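Long-range contact in methyl-coenzyme M reductase subunit beta (Methanosarcina barkeri, PDB 1E6Y), which forms part of the nickel-F430 enzyme that reduces methyl-coenzyme M with coenzyme B, releasing methane in the last step of methanogenesis: residues V85-V91 with I110-R116. Sequence-based numbering, arbitrary orientation.
Sequences VKKLVQV and IQSPKSR
The guanidinium of R116 carries V91 CG2 over the centre of one face, 3.8 Å above its plane, and takes the carbonyl end of V89 at its edge. This is the C-terminal end of helix 78-89 in the N-terminal domain, held side-on by an arginine; R116 lies on helix 114-118, which follows strand 107-111 after the short link through S112 and P113. Both NE and NH1 of R116 donate to the one V89 O. The NE bond, 2.8 Å from R116 NE to V89 O, lies in the carbonyl plane with an N-H...O angle of 153°, whereas NH1 reaches the same oxygen from above that plane, 55° out of it. Two donors thus grip a carbonyl at the helix terminus, where the helix dipole would probably favour a positive group, and they fix the rotation of the guanidinium. An extended run from CG to NE (chi3 178°) carries the group from its own helix to that oxygen.

Beside this grip, the P113 ring rests against two valines: its CD lies 3.9 Å from V89 CG1, and its CG meets V91 CG2, the two side chains crossing at about a right angle. V89 turns its other methyl, CG2, to I110 CG2 on the strand, and one helical turn earlier V85 CG1 touches I110 CD1. Helix 125-141 adds to this apolar layer through A133 against V89 and T137 against V85. The neighbouring beta subunit packs T26 on both V91 and R116, and its R27 hydrogen-bonds to V91 O, placing the turn at the subunit interface. The same methyl of V91 that meets P113 also receives S115 OG, 3.3 Å from V91 CG2.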
ATOM      1  N   VAL E  85     -22.693  27.956   3.660  1.00 14.40           N
ATOM      2  CA  VAL E  85     -21.944  26.790   4.116  1.00 13.50           C
ATOM      3  C   VAL E  85     -22.441  26.327   5.487  1.00 13.17           C
ATOM      4  O   VAL E  85     -22.691  25.141   5.685  1.00 13.55           O
ATOM      5  CB  VAL E  85     -20.418  27.090   4.159  1.00 13.41           C
ATOM      6  CG1 VAL E  85     -19.674  26.028   4.966  1.00 12.96           C
ATOM      7  CG2 VAL E  85     -19.868  27.138   2.742  1.00 13.31           C
ATOM      8  N   LYS E  86     -22.704  27.272   6.385  1.00 12.88           N
ATOM      9  CA  LYS E  86     -23.244  26.937   7.700  1.00 13.00           C
ATOM     10  C   LYS E  86     -24.610  26.259   7.595  1.00 13.24           C
ATOM     11  O   LYS E  86     -24.890  25.309   8.327  1.00 13.79           O
ATOM     12  CB  LYS E  86     -23.354  28.184   8.585  1.00 13.48           C
ATOM     13  CG  LYS E  86     -23.988  27.897   9.941  1.00 14.51           C
ATOM     14  CD  LYS E  86     -23.767  29.005  10.951  1.00 15.82           C
ATOM     15  CE  LYS E  86     -24.286  28.579  12.320  1.00 16.45           C
ATOM     16  NZ  LYS E  86     -24.040  29.604  13.373  1.00 17.91           N
ATOM     17  N   LYS E  87     -25.443  26.729   6.669  1.00 14.06           N
ATOM     18  CA  LYS E  87     -26.768  26.145   6.458  1.00 14.46           C
ATOM     19  C   LYS E  87     -26.689  24.692   5.991  1.00 14.23           C
ATOM     20  O   LYS E  87     -27.533  23.870   6.351  1.00 14.84           O
ATOM     21  CB  LYS E  87     -27.560  26.964   5.434  1.00 16.36           C
ATOM     22  CG  LYS E  87     -28.038  28.318   5.941  1.00 18.50           C
ATOM     23  CD  LYS E  87     -28.803  29.065   4.860  1.00 20.47           C
ATOM     24  CE  LYS E  87     -29.109  30.492   5.286  1.00 21.94           C
ATOM     25  NZ  LYS E  87     -29.772  31.267   4.199  1.00 23.43           N
ATOM     26  N   LEU E  88     -25.670  24.384   5.195  1.00 13.44           N
ATOM     27  CA  LEU E  88     -25.485  23.042   4.650  1.00 12.65           C
ATOM     28  C   LEU E  88     -24.761  22.110   5.619  1.00 12.78           C
ATOM     29  O   LEU E  88     -25.000  20.902   5.622  1.00 12.37           O
ATOM     30  CB  LEU E  88     -24.712  23.115   3.333  1.00 12.97           C
ATOM     31  CG  LEU E  88     -25.449  23.787   2.176  1.00 12.15           C
ATOM     32  CD1 LEU E  88     -24.490  24.047   1.036  1.00 13.21           C
ATOM     33  CD2 LEU E  88     -26.602  22.906   1.722  1.00 13.25           C
ATOM     34  N   VAL E  89     -23.856  22.671   6.417  1.00 12.68           N
ATOM     35  CA  VAL E  89     -23.094  21.893   7.390  1.00 12.60           C
ATOM     36  C   VAL E  89     -23.919  21.552   8.632  1.00 13.09           C
ATOM     37  O   VAL E  89     -23.792  20.454   9.180  1.00 12.63           O
ATOM     38  CB  VAL E  89     -21.807  22.645   7.822  1.00 12.17           C
ATOM     39  CG1 VAL E  89     -21.106  21.899   8.950  1.00 12.62           C
ATOM     40  CG2 VAL E  89     -20.867  22.791   6.640  1.00 13.09           C
ATOM     41  N   GLN E  90     -24.780  22.476   9.056  1.00 13.65           N
ATOM     42  CA  GLN E  90     -25.573  22.288  10.271  1.00 14.83           C
ATOM     43  C   GLN E  90     -26.569  21.138  10.129  1.00 14.52           C
ATOM     44  O   GLN E  90     -26.933  20.755   9.018  1.00 14.57           O
ATOM     45  CB  GLN E  90     -26.314  23.583  10.638  1.00 16.89           C
ATOM     46  CG  GLN E  90     -27.512  23.901   9.760  1.00 20.09           C
ATOM     47  CD  GLN E  90     -28.367  25.020  10.324  1.00 22.10           C
ATOM     48  OE1 GLN E  90     -27.919  25.801  11.167  1.00 23.29           O
ATOM     49  NE2 GLN E  90     -29.605  25.106   9.857  1.00 23.20           N
ATOM     50  N   VAL E  91     -26.925  20.539  11.262  1.00 14.74           N
ATOM     51  CA  VAL E  91     -27.862  19.425  11.304  1.00 15.38           C
ATOM     52  C   VAL E  91     -29.194  19.861  11.911  1.00 16.75           C
ATOM     53  O   VAL E  91     -30.255  19.553  11.371  1.00 16.64           O
ATOM     54  CB  VAL E  91     -27.276  18.234  12.115  1.00 15.11           C
ATOM     55  CG1 VAL E  91     -28.354  17.200  12.396  1.00 14.96           C
ATOM     56  CG2 VAL E  91     -26.110  17.592  11.363  1.00 14.57           C
ATOM     57  N   ILE E 110     -14.585  25.804   9.320  1.00 11.61           N
ATOM     58  CA  ILE E 110     -15.842  25.066   9.290  1.00 11.58           C
ATOM     59  C   ILE E 110     -15.844  24.020  10.389  1.00 11.29           C
ATOM     60  O   ILE E 110     -15.103  23.038  10.327  1.00 11.67           O
ATOM     61  CB  ILE E 110     -16.068  24.360   7.931  1.00 11.04           C
ATOM     62  CG1 ILE E 110     -15.996  25.376   6.789  1.00 11.05           C
ATOM     63  CG2 ILE E 110     -17.431  23.660   7.925  1.00 10.92           C
ATOM     64  CD1 ILE E 110     -16.181  24.763   5.422  1.00 11.29           C
ATOM     65  N   GLN E 111     -16.619  24.280  11.436  1.00 11.29           N
ATOM     66  CA  GLN E 111     -16.801  23.319  12.513  1.00 11.44           C
ATOM     67  C   GLN E 111     -18.164  22.658  12.372  1.00 11.35           C
ATOM     68  O   GLN E 111     -19.199  23.320  12.485  1.00 11.02           O
ATOM     69  CB  GLN E 111     -16.692  24.010  13.874  1.00 12.18           C
ATOM     70  CG  GLN E 111     -15.467  24.896  14.009  1.00 13.18           C
ATOM     71  CD  GLN E 111     -15.195  25.302  15.438  1.00 13.74           C
ATOM     72  OE1 GLN E 111     -15.804  26.237  15.955  1.00 14.44           O
ATOM     73  NE2 GLN E 111     -14.266  24.607  16.084  1.00 14.04           N
ATOM     74  N   SER E 112     -18.152  21.381  12.001  1.00 11.13           N
ATOM     75  CA  SER E 112     -19.371  20.584  11.941  1.00 11.15           C
ATOM     76  C   SER E 112     -19.980  20.491  13.335  1.00 11.15           C
ATOM     77  O   SER E 112     -19.263  20.539  14.337  1.00 10.91           O
ATOM     78  CB  SER E 112     -19.058  19.175  11.426  1.00 10.74           C
ATOM     79  OG  SER E 112     -18.889  19.170  10.021  1.00 11.03           O
ATOM     80  N   PRO E 113     -21.311  20.338  13.418  1.00 11.13           N
ATOM     81  CA  PRO E 113     -21.940  20.022  14.704  1.00 11.35           C
ATOM     82  C   PRO E 113     -21.434  18.692  15.255  1.00 11.77           C
ATOM     83  O   PRO E 113     -21.089  17.791  14.489  1.00 11.34           O
ATOM     84  CB  PRO E 113     -23.428  19.961  14.364  1.00 11.35           C
ATOM     85  CG  PRO E 113     -23.457  19.582  12.914  1.00 10.67           C
ATOM     86  CD  PRO E 113     -22.279  20.287  12.306  1.00 10.70           C
ATOM     87  N   LYS E 114     -21.392  18.576  16.579  1.00 12.59           N
ATOM     88  CA  LYS E 114     -20.952  17.349  17.241  1.00 13.27           C
ATOM     89  C   LYS E 114     -21.716  16.121  16.763  1.00 12.97           C
ATOM     90  O   LYS E 114     -21.170  15.022  16.728  1.00 12.23           O
ATOM     91  CB  LYS E 114     -21.094  17.480  18.762  1.00 16.19           C
ATOM     92  CG  LYS E 114     -19.947  18.223  19.409  1.00 19.75           C
ATOM     93  CD  LYS E 114     -20.214  18.547  20.868  1.00 21.73           C
ATOM     94  CE  LYS E 114     -18.983  19.197  21.493  1.00 23.47           C
ATOM     95  NZ  LYS E 114     -19.249  19.862  22.801  1.00 24.70           N
ATOM     96  N   SER E 115     -22.957  16.330  16.333  1.00 11.39           N
ATOM     97  CA  SER E 115     -23.800  15.244  15.850  1.00 10.99           C
ATOM     98  C   SER E 115     -23.188  14.466  14.681  1.00 10.41           C
ATOM     99  O   SER E 115     -23.411  13.260  14.561  1.00 10.41           O
ATOM    100  CB  SER E 115     -25.181  15.780  15.448  1.00 10.72           C
ATOM    101  OG  SER E 115     -25.079  16.759  14.429  1.00 10.93           O
ATOM    102  N   ARG E 116     -22.418  15.141  13.826  1.00 10.50           N
ATOM    103  CA  ARG E 116     -21.781  14.444  12.699  1.00  9.94           C
ATOM    104  C   ARG E 116     -20.656  13.533  13.182  1.00 10.20           C
ATOM    105  O   ARG E 116     -20.470  12.453  12.619  1.00 10.25           O
ATOM    106  CB  ARG E 116     -21.273  15.427  11.650  1.00  9.81           C
ATOM    107  CG  ARG E 116     -22.380  16.248  10.997  1.00  8.87           C
ATOM    108  CD  ARG E 116     -21.873  17.018   9.793  1.00  8.60           C
ATOM    109  NE  ARG E 116     -22.915  17.785   9.105  1.00 10.61           N
ATOM    110  CZ  ARG E 116     -23.824  17.258   8.277  1.00  9.81           C
ATOM    111  NH1 ARG E 116     -24.702  18.103   7.724  1.00 11.01           N
ATOM    112  NH2 ARG E 116     -23.889  15.975   8.007  1.00 10.24           N
TER